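Local structure of uncharacterized protein MJ0690 (Methanocaldococcus jannaschii, 3K32) at residues Y89-V94 / L105-R110. The protein is of unknown function but has been predicted to be a subunit of a tRNA methyltransferase and probably belongs to the nucleotide-binding HUP class of alpha/beta folds. Numbering follows the deposited sequence.
Sequences YVHKTV and LADGTR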
ATOM      1  N   TYR B  89     -20.757   2.839   0.767  1.00 20.15           N
ATOM      2  CA  TYR B  89     -21.786   1.986   0.203  1.00 24.14           C
ATOM      3  C   TYR B  89     -21.641   1.827  -1.313  1.00 27.19           C
ATOM      4  O   TYR B  89     -21.756   0.717  -1.826  1.00 30.28           O
ATOM      5  CB  TYR B  89     -23.213   2.459   0.562  1.00 24.34           C
ATOM      6  CG  TYR B  89     -24.224   1.895  -0.400  1.00 13.47           C
ATOM      7  CD1 TYR B  89     -24.663   0.576  -0.291  1.00 22.84           C
ATOM      8  CD2 TYR B  89     -24.697   2.654  -1.466  1.00 25.07           C
ATOM      9  CE1 TYR B  89     -25.559   0.031  -1.213  1.00 22.15           C
ATOM     10  CE2 TYR B  89     -25.593   2.122  -2.390  1.00 25.75           C
ATOM     11  CZ  TYR B  89     -26.018   0.821  -2.261  1.00 30.67           C
ATOM     12  OH  TYR B  89     -26.908   0.314  -3.183  1.00 39.72           O
ATOM     13  N   VAL B  90     -21.406   2.930  -2.022  1.00 26.27           N
ATOM     14  CA  VAL B  90     -21.287   2.884  -3.479  1.00 22.83           C
ATOM     15  C   VAL B  90     -20.062   2.061  -3.888  1.00 23.29           C
ATOM     16  O   VAL B  90     -20.172   1.110  -4.662  1.00 24.61           O
ATOM     17  CB  VAL B  90     -21.165   4.294  -4.102  1.00 24.76           C
ATOM     18  CG1 VAL B  90     -20.966   4.202  -5.615  1.00 22.75           C
ATOM     19  CG2 VAL B  90     -22.373   5.150  -3.760  1.00 19.66           C
ATOM     20  N   HIS B  91     -18.899   2.422  -3.354  1.00 19.07           N
ATOM     21  CA  HIS B  91     -17.644   1.764  -3.734  1.00 19.60           C
ATOM     22  C   HIS B  91     -17.666   0.247  -3.465  1.00 23.33           C
ATOM     23  O   HIS B  91     -17.244  -0.555  -4.306  1.00 25.15           O
ATOM     24  CB  HIS B  91     -16.453   2.436  -3.037  1.00 19.61           C
ATOM     25  CG  HIS B  91     -15.124   1.958  -3.529  1.00 29.25           C
ATOM     26  ND1 HIS B  91     -14.564   2.400  -4.709  1.00 27.94           N
ATOM     27  CD2 HIS B  91     -14.248   1.070  -3.011  1.00 36.14           C
ATOM     28  CE1 HIS B  91     -13.397   1.814  -4.888  1.00 30.14           C
ATOM     29  NE2 HIS B  91     -13.181   0.995  -3.873  1.00 38.70           N
ATOM     30  N   LYS B  92     -18.169  -0.134  -2.292  1.00 25.01           N
ATOM     31  CA  LYS B  92     -18.395  -1.535  -1.977  1.00 27.55           C
ATOM     32  C   LYS B  92     -19.303  -2.211  -3.001  1.00 29.74           C
ATOM     33  O   LYS B  92     -19.073  -3.349  -3.403  1.00 39.62           O
ATOM     34  CB  LYS B  92     -19.016  -1.672  -0.596  1.00 40.97           C
ATOM     35  CG  LYS B  92     -18.042  -1.458   0.537  1.00 47.86           C
ATOM     36  CD  LYS B  92     -18.718  -1.743   1.865  1.00 52.88           C
ATOM     37  CE  LYS B  92     -17.751  -1.589   3.020  1.00 55.94           C
ATOM     38  NZ  LYS B  92     -18.474  -1.483   4.317  1.00 56.40           N
ATOM     39  N   THR B  93     -20.335  -1.503  -3.425  1.00 21.08           N
ATOM     40  CA  THR B  93     -21.301  -2.074  -4.330  1.00 22.31           C
ATOM     41  C   THR B  93     -20.664  -2.216  -5.698  1.00 20.18           C
ATOM     42  O   THR B  93     -20.821  -3.233  -6.384  1.00 22.70           O
ATOM     43  CB  THR B  93     -22.548  -1.187  -4.402  1.00 33.87           C
ATOM     44  OG1 THR B  93     -23.104  -1.054  -3.087  1.00 37.19           O
ATOM     45  CG2 THR B  93     -23.579  -1.780  -5.344  1.00 23.22           C
ATOM     46  N   VAL B  94     -19.922  -1.196  -6.091  1.00 19.57           N
ATOM     47  CA  VAL B  94     -19.145  -1.306  -7.310  1.00 32.12           C
ATOM     48  C   VAL B  94     -18.185  -2.520  -7.276  1.00 32.51           C
ATOM     49  O   VAL B  94     -18.170  -3.337  -8.194  1.00 34.21           O
ATOM     50  CB  VAL B  94     -18.420   0.005  -7.619  1.00 36.03           C
ATOM     51  CG1 VAL B  94     -17.382  -0.202  -8.708  1.00 27.92           C
ATOM     52  CG2 VAL B  94     -19.450   1.086  -8.008  1.00 28.71           C
ATOM     53  N   LEU B 105      -8.732  -6.868  -9.520  1.00 30.29           N
ATOM     54  CA  LEU B 105      -9.309  -5.545  -9.367  1.00 24.86           C
ATOM     55  C   LEU B 105      -8.401  -4.680  -8.546  1.00 27.09           C
ATOM     56  O   LEU B 105      -7.916  -5.103  -7.496  1.00 31.24           O
ATOM     57  CB  LEU B 105     -10.653  -5.633  -8.655  1.00 19.78           C
ATOM     58  CG  LEU B 105     -11.907  -5.434  -9.499  1.00 31.35           C
ATOM     59  CD1 LEU B 105     -11.599  -5.748 -10.948  1.00 40.08           C
ATOM     60  CD2 LEU B 105     -13.019  -6.324  -8.980  1.00 29.64           C
ATOM     61  N   ALA B 106      -8.183  -3.461  -9.019  1.00 24.25           N
ATOM     62  CA  ALA B 106      -7.387  -2.488  -8.289  1.00 25.28           C
ATOM     63  C   ALA B 106      -8.153  -1.175  -8.175  1.00 31.85           C
ATOM     64  O   ALA B 106      -9.011  -0.883  -9.020  1.00 27.91           O
ATOM     65  CB  ALA B 106      -6.054  -2.265  -8.985  1.00 18.15           C
ATOM     66  N   ASP B 107      -7.837  -0.386  -7.143  1.00 25.11           N
ATOM     67  CA  ASP B 107      -8.377   0.965  -7.049  1.00 25.60           C
ATOM     68  C   ASP B 107      -7.362   1.903  -6.413  1.00 27.14           C
ATOM     69  O   ASP B 107      -6.212   1.530  -6.224  1.00 29.64           O
ATOM     70  CB  ASP B 107      -9.694   0.975  -6.280  1.00 22.73           C
ATOM     71  CG  ASP B 107      -9.507   0.679  -4.797  1.00 25.44           C
ATOM     72  OD1 ASP B 107      -8.389   0.893  -4.279  1.00 29.20           O
ATOM     73  OD2 ASP B 107     -10.483   0.232  -4.152  1.00 22.40           O
ATOM     74  N   GLY B 108      -7.804   3.113  -6.068  1.00 29.71           N
ATOM     75  CA  GLY B 108      -6.913   4.186  -5.646  1.00 17.49           C
ATOM     76  C   GLY B 108      -7.028   4.560  -4.183  1.00 19.51           C
ATOM     77  O   GLY B 108      -6.637   5.661  -3.770  1.00 23.49           O
ATOM     78  N   THR B 109      -7.571   3.635  -3.399  1.00 19.58           N
ATOM     79  CA  THR B 109      -7.642   3.768  -1.949  1.00 20.39           C
ATOM     80  C   THR B 109      -6.259   3.911  -1.307  1.00 29.17           C
ATOM     81  O   THR B 109      -5.285   3.285  -1.731  1.00 30.55           O
ATOM     82  CB  THR B 109      -8.357   2.572  -1.340  1.00 22.92           C
ATOM     83  OG1 THR B 109      -9.681   2.515  -1.878  1.00 29.24           O
ATOM     84  CG2 THR B 109      -8.454   2.759   0.173  1.00 38.25           C
ATOM     85  N   ARG B 110      -6.171   4.739  -0.281  1.00 30.41           N
ATOM     86  CA  ARG B 110      -4.866   5.096   0.241  1.00 28.20           C
ATOM     87  C   ARG B 110      -4.875   5.177   1.766  1.00 25.94           C
ATOM     88  O   ARG B 110      -5.931   5.295   2.378  1.00 27.07           O
ATOM     89  CB  ARG B 110      -4.417   6.412  -0.387  1.00 25.78           C
ATOM     90  CG  ARG B 110      -5.378   7.556  -0.117  1.00 32.85           C
ATOM     91  CD  ARG B 110      -5.262   8.690  -1.139  1.00 30.28           C
ATOM     92  NE  ARG B 110      -6.027   8.368  -2.333  1.00 47.73           N
ATOM     93  CZ  ARG B 110      -6.943   9.155  -2.880  1.00 42.72           C
ATOM     94  NH1 ARG B 110      -7.199  10.339  -2.356  1.00 35.40           N
ATOM     95  NH2 ARG B 110      -7.591   8.755  -3.967  1.00 41.96           N
TER
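H91 on helix 84-98 and D107, just past the end of strand 104-106, bring the two backbones to their nearest approach, with CA atoms still 9.9 Å apart, so two polar side chains, rather than backbone packing, make the contact. The H91 and D107 side chains bridge that gap between them: in H91, CG lies anti to the backbone N (chi1 -171°), which sets NE2 beside the D107 carboxylate. There NE2 donates to D107 OD2 at 2.8 Å, bent to 145° at the hydrogen. OD2 lies at the ring edge, close to the imidazole plane; NE2 meets it on its anti side, tilted out of the carboxylate plane, and the two planes are turned 48° apart. Histidine suits this buried place because its other nitrogen, ND1, bonds Y169 OH of helix 169-180, while OD2 also pairs with Y134 OH. Strand 104-106 lies between strands 8-12 and 133-135 in the parallel sheet of order 3-2-1-4-5, an arrangement consistent with a Rossmann-like HUP domain; the contact ties a helix flanking this sheet to the loop that follows the C-terminal end of strand 104-106. In that loop the second carboxylate oxygen closes an Asx turn: T109 N donates to D107 OD1 at 3.0 Å, from above the carboxylate plane. Aspartate suits its place because it offers two acceptor oxygens, OD2 for H91 and Y134 and OD1 for the turn. An alanine at D107 would remove both acceptors, and would probably leave H91 NE2 and Y134 OH without their buried mate and the turn free to shift.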